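Local coordinates for protein Ufm1-specific protease (Caenorhabditis elegans, PDB 5EJJ) that acts as a thiol protease that hydrolyses the peptide bond at the C-terminal glycine of the ubiquitin-like modifier Ufm1 attached to target proteins, at residues Ala127-Arg132 with Asp198-Thr203; Asn365-Gly370 with Gly504-Asp509; Glu371-Asn376 with His483-Gly488. All blocks are in the same frame, centred on the assembly; numbering follows the deposited sequence.

Interaction 1: Ala127-Arg132 with Asp198-Thr203; sequences ASCVSR and DVIEFT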
loop_
_atom_site.group_PDB
_atom_site.type_symbol
_atom_site.label_atom_id
_atom_site.label_comp_id
_atom_site.label_asym_id
_atom_site.label_seq_id
_atom_site.Cartn_x
_atom_site.Cartn_y
_atom_site.Cartn_z
ATOM N N ALA A 127 7.280 4.255 12.533
ATOM C CA ALA A 127 7.857 3.061 11.931
ATOM C C ALA A 127 6.900 1.879 12.135
ATOM O O ALA A 127 5.973 1.961 12.940
ATOM C CB ALA A 127 9.214 2.772 12.546
ATOM N N SER A 128 7.110 0.797 11.391
ATOM C CA SER A 128 6.368 -0.441 11.604
ATOM C C SER A 128 7.234 -1.484 12.289
ATOM O O SER A 128 8.217 -1.917 11.702
ATOM C CB SER A 128 5.909 -1.023 10.272
ATOM O OG SER A 128 4.826 -0.287 9.750
ATOM N N CYS A 129 6.876 -1.900 13.507
ATOM C CA CYS A 129 7.478 -3.093 14.126
ATOM C C CYS A 129 6.789 -4.346 13.624
ATOM O O CYS A 129 5.577 -4.356 13.503
ATOM C CB CYS A 129 7.308 -3.057 15.629
ATOM S SG CYS A 129 7.947 -1.582 16.363
ATOM N N VAL A 130 7.537 -5.412 13.367
ATOM C CA VAL A 130 6.919 -6.623 12.842
ATOM C C VAL A 130 7.554 -7.912 13.400
ATOM O O VAL A 130 8.725 -7.936 13.731
ATOM C CB VAL A 130 6.983 -6.605 11.309
ATOM C CG1 VAL A 130 8.402 -6.519 10.870
ATOM C CG2 VAL A 130 6.338 -7.822 10.712
ATOM N N SER A 131 6.772 -8.977 13.528
ATOM C CA SER A 131 7.306 -10.279 13.917
ATOM C C SER A 131 6.438 -11.392 13.342
ATOM O O SER A 131 5.272 -11.160 13.050
ATOM C CB SER A 131 7.413 -10.397 15.438
ATOM O OG SER A 131 6.140 -10.321 16.049
ATOM N N ARG A 132 7.021 -12.575 13.124
ATOM C CA ARG A 132 6.242 -13.762 12.772
ATOM C C ARG A 132 5.764 -14.388 14.050
ATOM O O ARG A 132 6.501 -14.483 15.043
ATOM C CB ARG A 132 7.079 -14.797 12.067
ATOM C CG ARG A 132 7.081 -14.685 10.611
ATOM C CD ARG A 132 7.344 -16.039 9.973
ATOM N NE ARG A 132 6.354 -16.254 8.923
ATOM C CZ ARG A 132 6.206 -17.387 8.259
ATOM N NH1 ARG A 132 7.015 -18.411 8.545
ATOM N NH2 ARG A 132 5.249 -17.489 7.322
ATOM N N ASP A 198 9.908 1.792 6.819
ATOM C CA ASP A 198 10.851 1.792 7.940
ATOM C C ASP A 198 10.425 0.758 8.983
ATOM O O ASP A 198 9.498 0.987 9.767
ATOM C CB ASP A 198 11.030 3.190 8.535
ATOM C CG ASP A 198 11.382 4.210 7.479
ATOM O OD1 ASP A 198 11.763 3.772 6.368
ATOM O OD2 ASP A 198 11.262 5.429 7.741
ATOM N N VAL A 199 11.123 -0.376 8.971
ATOM C CA VAL A 199 10.670 -1.589 9.630
ATOM C C VAL A 199 11.697 -2.101 10.620
ATOM O O VAL A 199 12.798 -2.431 10.215
ATOM C CB VAL A 199 10.476 -2.692 8.592
ATOM C CG1 VAL A 199 10.031 -3.949 9.243
ATOM C CG2 VAL A 199 9.462 -2.283 7.562
ATOM N N ILE A 200 11.342 -2.163 11.903
ATOM C CA ILE A 200 12.138 -2.847 12.925
ATOM C C ILE A 200 11.610 -4.288 13.132
ATOM O O ILE A 200 10.561 -4.488 13.760
ATOM C CB ILE A 200 12.043 -2.101 14.286
ATOM C CG1 ILE A 200 12.270 -0.613 14.102
ATOM C CG2 ILE A 200 13.024 -2.641 15.308
ATOM C CD1 ILE A 200 10.999 0.177 14.142
ATOM N N GLU A 201 12.327 -5.288 12.616
ATOM C CA GLU A 201 11.921 -6.692 12.764
ATOM C C GLU A 201 12.302 -7.320 14.111
ATOM O O GLU A 201 13.437 -7.188 14.534
ATOM C CB GLU A 201 12.548 -7.507 11.650
ATOM C CG GLU A 201 12.197 -8.974 11.656
ATOM C CD GLU A 201 12.381 -9.616 10.270
ATOM O OE1 GLU A 201 12.915 -10.751 10.212
ATOM O OE2 GLU A 201 11.983 -8.990 9.241
ATOM N N PHE A 202 11.362 -8.003 14.777
ATOM C CA PHE A 202 11.646 -8.736 16.034
ATOM C C PHE A 202 11.386 -10.239 15.948
ATOM O O PHE A 202 10.696 -10.730 15.049
ATOM C CB PHE A 202 10.812 -8.243 17.206
ATOM C CG PHE A 202 11.036 -6.819 17.574
ATOM C CD1 PHE A 202 10.583 -5.794 16.752
ATOM C CD2 PHE A 202 11.616 -6.492 18.787
ATOM C CE1 PHE A 202 10.734 -4.465 17.121
ATOM C CE2 PHE A 202 11.784 -5.160 19.179
ATOM C CZ PHE A 202 11.342 -4.149 18.344
ATOM N N THR A 203 11.937 -10.966 16.916
ATOM C CA THR A 203 11.640 -12.381 17.056
ATOM C C THR A 203 10.667 -12.540 18.208
ATOM O O THR A 203 10.916 -12.032 19.306
ATOM C CB THR A 203 12.891 -13.198 17.309
ATOM O OG1 THR A 203 13.634 -13.296 16.090
ATOM C CG2 THR A 203 12.503 -14.594 17.742
#
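S128, C129 and V130 lie beside V199, I200 and E201 in parallel beta register, with the CA atoms of the three bridged pairs 4.8 to 5.0 Å apart and strand directions 25° from exact parallelism. Four backbone hydrogen bonds alternate between the chains: S128 N to D198 O, I200 N to S128 O, V130 N to I200 O and F202 N to V130 O. The last, 2.8 Å from F202 N to V130 O, is nearly straight at 176°.

F202 shows how the side chains follow this ladder. F202 CB and CD1 are each 4.1 Å from V130 O, which lies at the ring edge. Because CG is turned anti to the carbonyl carbon (chi1 -62°), the ring extends back along the strand, and CE1 arrives 4.0 Å from C129 CB and 4.1 Å from C129 SG. The sulfur stands oblique to the ring, 5.3 Å from its centroid. Beyond, the ring packs on Y164, L171 and I173.

I200 CD1 shares this face, reaching A127 CB at 3.5 Å. On the face of S128, V130 and V199, V130 CG1 meets V199 CG1 at 3.5 Å, the two side chains crossing obliquely. S128 OG bonds instead to P195 O. A127, C129 and S131 bond through their backbones to strand 235-247, which makes 127-139 an interior strand of a mixed beta sheet, here in its parallel pairing.

Interaction 2: Asn365-Gly370 with Gly504-Asp509; sequences NYQPVG and GVDFND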
loop_
_atom_site.group_PDB
_atom_site.type_symbol
_atom_site.label_atom_id
_atom_site.label_comp_id
_atom_site.label_asym_id
_atom_site.label_seq_id
_atom_site.Cartn_x
_atom_site.Cartn_y
_atom_site.Cartn_z
ATOM N N ASN A 365 14.384 17.473 -2.164
ATOM C CA ASN A 365 14.689 18.721 -2.843
ATOM C C ASN A 365 13.741 19.000 -4.017
ATOM O O ASN A 365 14.147 18.942 -5.184
ATOM C CB ASN A 365 16.148 18.691 -3.324
ATOM C CG ASN A 365 16.667 17.265 -3.563
ATOM O OD1 ASN A 365 16.422 16.356 -2.765
ATOM N ND2 ASN A 365 17.387 17.072 -4.664
ATOM N N TYR A 366 12.480 19.302 -3.714
ATOM C CA TYR A 366 11.494 19.546 -4.776
ATOM C C TYR A 366 11.566 20.954 -5.399
ATOM O O TYR A 366 12.109 21.891 -4.816
ATOM C CB TYR A 366 10.058 19.143 -4.356
ATOM C CG TYR A 366 9.444 19.897 -3.180
ATOM C CD1 TYR A 366 8.123 19.657 -2.793
ATOM C CD2 TYR A 366 10.173 20.848 -2.461
ATOM C CE1 TYR A 366 7.551 20.341 -1.724
ATOM C CE2 TYR A 366 9.609 21.538 -1.392
ATOM C CZ TYR A 366 8.300 21.281 -1.027
ATOM O OH TYR A 366 7.750 21.969 0.034
ATOM N N GLN A 367 11.016 21.081 -6.596
ATOM C CA GLN A 367 11.265 22.254 -7.423
ATOM C C GLN A 367 10.068 22.739 -8.266
ATOM O O GLN A 367 10.276 23.296 -9.349
ATOM C CB GLN A 367 12.410 21.923 -8.408
ATOM C CG GLN A 367 12.590 20.400 -8.808
ATOM C CD GLN A 367 11.323 19.705 -9.372
ATOM O OE1 GLN A 367 10.716 18.868 -8.694
ATOM N NE2 GLN A 367 10.943 20.041 -10.612
ATOM N N PRO A 368 8.825 22.558 -7.771
ATOM C CA PRO A 368 7.654 22.541 -8.668
ATOM C C PRO A 368 7.649 23.827 -9.504
ATOM O O PRO A 368 7.425 24.922 -9.000
ATOM C CB PRO A 368 6.467 22.379 -7.713
ATOM C CG PRO A 368 7.057 21.745 -6.490
ATOM C CD PRO A 368 8.397 22.381 -6.361
ATOM N N VAL A 369 7.903 23.654 -10.795
ATOM C CA VAL A 369 7.894 24.730 -11.784
ATOM C C VAL A 369 6.445 25.031 -12.163
ATOM O O VAL A 369 6.091 26.162 -12.496
ATOM C CB VAL A 369 8.693 24.311 -13.048
ATOM C CG1 VAL A 369 8.141 24.964 -14.313
ATOM C CG2 VAL A 369 10.179 24.605 -12.862
ATOM N N GLY A 370 5.602 24.013 -12.098
ATOM C CA GLY A 370 4.201 24.177 -12.410
ATOM C C GLY A 370 3.420 22.989 -11.909
ATOM O O GLY A 370 3.586 22.576 -10.758
ATOM N N GLY A 504 7.211 11.003 -14.681
ATOM C CA GLY A 504 6.303 12.123 -14.545
ATOM C C GLY A 504 6.743 13.372 -15.274
ATOM O O GLY A 504 7.857 13.459 -15.792
ATOM N N VAL A 505 5.846 14.347 -15.306
ATOM C CA VAL A 505 6.108 15.616 -15.956
ATOM C C VAL A 505 5.939 16.809 -14.975
ATOM O O VAL A 505 5.343 16.665 -13.907
ATOM C CB VAL A 505 5.231 15.750 -17.216
ATOM C CG1 VAL A 505 5.715 14.791 -18.274
ATOM C CG2 VAL A 505 3.790 15.448 -16.895
ATOM N N ASP A 506 6.505 17.964 -15.325
ATOM C CA ASP A 506 6.381 19.194 -14.535
ATOM C C ASP A 506 5.943 20.306 -15.492
ATOM O O ASP A 506 6.769 21.071 -15.984
ATOM C CB ASP A 506 7.730 19.550 -13.887
ATOM C CG ASP A 506 7.592 20.457 -12.659
ATOM O OD1 ASP A 506 8.563 20.540 -11.854
ATOM O OD2 ASP A 506 6.513 21.076 -12.505
ATOM N N PHE A 507 4.641 20.381 -15.754
ATOM C CA PHE A 507 4.100 21.195 -16.843
ATOM C C PHE A 507 3.352 22.458 -16.388
ATOM O O PHE A 507 2.367 22.384 -15.652
ATOM C CB PHE A 507 3.194 20.329 -17.719
ATOM C CG PHE A 507 2.503 21.082 -18.813
ATOM C CD1 PHE A 507 3.186 22.032 -19.559
ATOM C CD2 PHE A 507 1.176 20.821 -19.118
ATOM C CE1 PHE A 507 2.552 22.721 -20.574
ATOM C CE2 PHE A 507 0.535 21.503 -20.137
ATOM C CZ PHE A 507 1.221 22.455 -20.863
ATOM N N ASN A 508 3.822 23.608 -16.872
ATOM C CA ASN A 508 3.266 24.931 -16.555
ATOM C C ASN A 508 2.543 25.531 -17.779
ATOM O O ASN A 508 3.176 26.177 -18.610
ATOM C CB ASN A 508 4.424 25.839 -16.108
ATOM C CG ASN A 508 3.970 27.204 -15.606
ATOM O OD1 ASN A 508 3.055 27.821 -16.151
ATOM N ND2 ASN A 508 4.640 27.691 -14.566
ATOM N N ASP A 509 1.227 25.332 -17.880
ATOM C CA ASP A 509 0.478 25.672 -19.104
ATOM C C ASP A 509 0.494 27.157 -19.495
ATOM O O ASP A 509 0.096 27.515 -20.608
ATOM C CB ASP A 509 -0.968 25.155 -19.040
ATOM C CG ASP A 509 -1.703 25.607 -17.784
ATOM O OD1 ASP A 509 -1.167 26.458 -17.037
ATOM O OD2 ASP A 509 -2.829 25.113 -17.547
#
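G370 and N508 bring their CA atoms to 4.3 Å where the irregular chain 365-370, about to enter strand 371-374 of the antiparallel sheet in the C78 peptidase region, approaches the end of strand 499-507. Most of the join is made by one carboxylate, which receives backbone and side-chain N-H groups.

D506 is buried and supplies that carboxylate. With CG anti to the backbone N, both its oxygens face the loop. OD2 takes the N-H of G370, 3.1 Å from G370 N to D506 OD2; the donor comes on the syn side, yet 34° out of the carboxylate plane. V369 N lies 3.4 Å from D506 OD1 and equally far from OD2, a weak, forked bond. OD1 is also met by the amide of Q367, whose chain bends at chi2 to bring NE2 to it at 2.7 Å, although a poor angle makes this bond weak too. The amide and carboxylate planes stand 81° apart, so the two groups meet crosswise. The donors, some of them weak, would be consistent with a charged D506. W540 packs against both D506 and Q367.

N508 closes the other end of the contact. Its OD1 accepts from T510 N in an Asx turn, while ND2 reaches across to V369 O at 3.0 Å, tilted 27° from that carbonyl's plane.

Interaction 3: Glu371-Asn376 with His483-Gly488; sequences EITTVN and HFETSG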
loop_
_atom_site.group_PDB
_atom_site.type_symbol
_atom_site.label_atom_id
_atom_site.label_comp_id
_atom_site.label_asym_id
_atom_site.label_seq_id
_atom_site.Cartn_x
_atom_site.Cartn_y
_atom_site.Cartn_z
ATOM N N GLU A 371 2.594 22.431 -12.794
ATOM C CA GLU A 371 1.678 21.327 -12.479
ATOM C C GLU A 371 2.307 19.936 -12.662
ATOM O O GLU A 371 2.706 19.562 -13.767
ATOM C CB GLU A 371 0.410 21.441 -13.346
ATOM C CG GLU A 371 -0.590 20.303 -13.184
ATOM C CD GLU A 371 -1.418 20.420 -11.911
ATOM O OE1 GLU A 371 -2.447 19.716 -11.811
ATOM O OE2 GLU A 371 -1.047 21.211 -11.013
ATOM N N ILE A 372 2.373 19.164 -11.582
ATOM C CA ILE A 372 2.974 17.837 -11.646
ATOM C C ILE A 372 1.963 16.694 -11.769
ATOM O O ILE A 372 1.061 16.542 -10.942
ATOM C CB ILE A 372 3.880 17.568 -10.438
ATOM C CG1 ILE A 372 5.132 18.434 -10.515
ATOM C CG2 ILE A 372 4.260 16.101 -10.368
ATOM C CD1 ILE A 372 6.169 18.059 -9.475
ATOM N N THR A 373 2.117 15.902 -12.824
ATOM C CA THR A 373 1.424 14.628 -12.924
ATOM C C THR A 373 2.481 13.531 -12.901
ATOM O O THR A 373 3.480 13.576 -13.615
ATOM C CB THR A 373 0.513 14.533 -14.166
ATOM O OG1 THR A 373 -0.367 15.665 -14.203
ATOM C CG2 THR A 373 -0.329 13.278 -14.110
ATOM N N THR A 374 2.267 12.555 -12.037
ATOM C CA THR A 374 3.291 11.581 -11.750
ATOM C C THR A 374 2.733 10.196 -12.027
ATOM O O THR A 374 1.558 10.047 -12.359
ATOM C CB THR A 374 3.730 11.692 -10.282
ATOM O OG1 THR A 374 4.830 10.813 -10.033
ATOM C CG2 THR A 374 2.577 11.321 -9.351
ATOM N N VAL A 375 3.590 9.190 -11.902
ATOM C CA VAL A 375 3.191 7.805 -12.092
ATOM C C VAL A 375 2.215 7.413 -10.988
ATOM O O VAL A 375 2.287 7.923 -9.876
ATOM C CB VAL A 375 4.425 6.870 -12.096
ATOM C CG1 VAL A 375 4.992 6.715 -10.700
ATOM C CG2 VAL A 375 4.078 5.516 -12.682
ATOM N N ASN A 376 1.304 6.502 -11.306
ATOM C CA ASN A 376 0.158 6.212 -10.447
ATOM C C ASN A 376 0.387 5.316 -9.234
ATOM O O ASN A 376 0.043 5.702 -8.122
ATOM C CB ASN A 376 -0.977 5.637 -11.273
ATOM C CG ASN A 376 -2.280 5.663 -10.538
ATOM O OD1 ASN A 376 -3.054 4.702 -10.587
ATOM N ND2 ASN A 376 -2.534 6.764 -9.829
ATOM N N HIS A 483 -1.657 10.720 -19.908
ATOM C CA HIS A 483 -1.355 9.306 -19.686
ATOM C C HIS A 483 -1.240 9.030 -18.207
ATOM O O HIS A 483 -2.012 8.241 -17.655
ATOM C CB HIS A 483 -0.048 8.882 -20.371
ATOM C CG HIS A 483 0.464 7.545 -19.918
ATOM N ND1 HIS A 483 -0.168 6.356 -20.229
ATOM C CD2 HIS A 483 1.543 7.212 -19.168
ATOM C CE1 HIS A 483 0.500 5.353 -19.687
ATOM N NE2 HIS A 483 1.544 5.844 -19.042
ATOM N N PHE A 484 -0.267 9.687 -17.580
ATOM C CA PHE A 484 -0.005 9.527 -16.149
ATOM C C PHE A 484 -1.235 9.713 -15.241
ATOM O O PHE A 484 -1.341 9.069 -14.204
ATOM C CB PHE A 484 1.100 10.479 -15.719
ATOM C CG PHE A 484 2.466 10.064 -16.158
ATOM C CD1 PHE A 484 2.921 8.783 -15.937
ATOM C CD2 PHE A 484 3.311 10.969 -16.775
ATOM C CE1 PHE A 484 4.195 8.410 -16.333
ATOM C CE2 PHE A 484 4.582 10.603 -17.167
ATOM C CZ PHE A 484 5.023 9.328 -16.946
ATOM N N GLU A 485 -2.160 10.588 -15.624
ATOM C CA GLU A 485 -3.358 10.815 -14.828
ATOM C C GLU A 485 -4.389 9.710 -15.064
ATOM O O GLU A 485 -5.436 9.672 -14.428
ATOM C CB GLU A 485 -3.959 12.194 -15.138
ATOM C CG GLU A 485 -4.517 12.947 -13.912
ATOM C CD GLU A 485 -5.966 12.562 -13.548
ATOM O OE1 GLU A 485 -6.841 12.587 -14.451
ATOM O OE2 GLU A 485 -6.230 12.243 -12.357
ATOM N N THR A 486 -4.090 8.796 -15.972
ATOM C CA THR A 486 -5.054 7.766 -16.337
ATOM C C THR A 486 -4.441 6.387 -16.191
ATOM O O THR A 486 -4.595 5.730 -15.172
ATOM C CB THR A 486 -5.531 7.932 -17.791
ATOM O OG1 THR A 486 -6.051 9.249 -17.969
ATOM C CG2 THR A 486 -6.619 6.920 -18.114
ATOM N N SER A 487 -3.739 5.951 -17.225
ATOM C CA SER A 487 -3.108 4.652 -17.195
ATOM C C SER A 487 -2.057 4.629 -16.083
ATOM O O SER A 487 -1.819 3.596 -15.459
ATOM C CB SER A 487 -2.504 4.330 -18.568
ATOM O OG SER A 487 -3.506 4.374 -19.577
ATOM N N GLY A 488 -1.444 5.783 -15.833
ATOM C CA GLY A 488 -0.497 5.950 -14.744
ATOM C C GLY A 488 0.673 4.984 -14.650
ATOM O O GLY A 488 1.226 4.796 -13.575
#
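N376 and G488 make the hydrogen bond that ties the two segments: N376 N donates to G488 O at 2.8 Å with an N-H...O angle of 165°. A second set of bonds shapes the turn that presents this acceptor. H483 O receives both T486 N and G488 N, from opposite faces of its plane; these bonds fold the chain back over the helix end. G488 there has a positive phi of 53°.

Van der Waals contacts surround F484. T373 points at the helix end; with OG1 beside the backbone N (chi1 -53°), the methyl CG2 is left anti to that N and rests between F484 CB at 3.5 Å and E485 N at 3.6 Å, while E485 CB lies a little farther off. F484 CB also sits beside the T374 carbonyl, 3.4 Å from F484 CB to T374 O. The F484 ring then runs past V375, with CD1 4.0 Å from V375 CA; the V375 backbone stands oblique to the ring plane.

This contact sets the C-terminal end of helix 477-484 against strand 371-374, an edge strand of the antiparallel sheet of the C78 peptidase region. F484 turns into that sheet as well, touching I502 on strand 499-507 and V491 on strand 491-494.

Close backbone approach is the third kind of contact, with N376 CA 4.4 Å from G488 CA. The side chain of N376 begins against the glycine, its CB 3.5 Å from G488 CA.

Polar side chains on both segments look to neighbouring parts of the chain. N376 OD1 accepts from K332 NZ, and H483 NE2 bonds to T489 O, just beyond the turn.

How the interactions relate
Interactions 2 and 3 are neighbours, their centres about 13 Å apart. Both reach the antiparallel sheet of the C78 peptidase region, one from loop 365-370, the other from the end of helix 477-484. Strands 371-374 and 499-507 run antiparallel between them, with F507 O 2.9 Å from E371 N and V505 N 3.0 Å from T373 O, both probable hydrogen bonds. Interaction 3 is nested within the loop closed by interaction 2: interaction 2 meets the chain just before strand 371-374, interaction 3 its second half and the residues after it. Interaction 1 closes earlier in the sequence, within a separate mixed sheet, its centre about 36 Å and 33 Å from those of interactions 2 and 3.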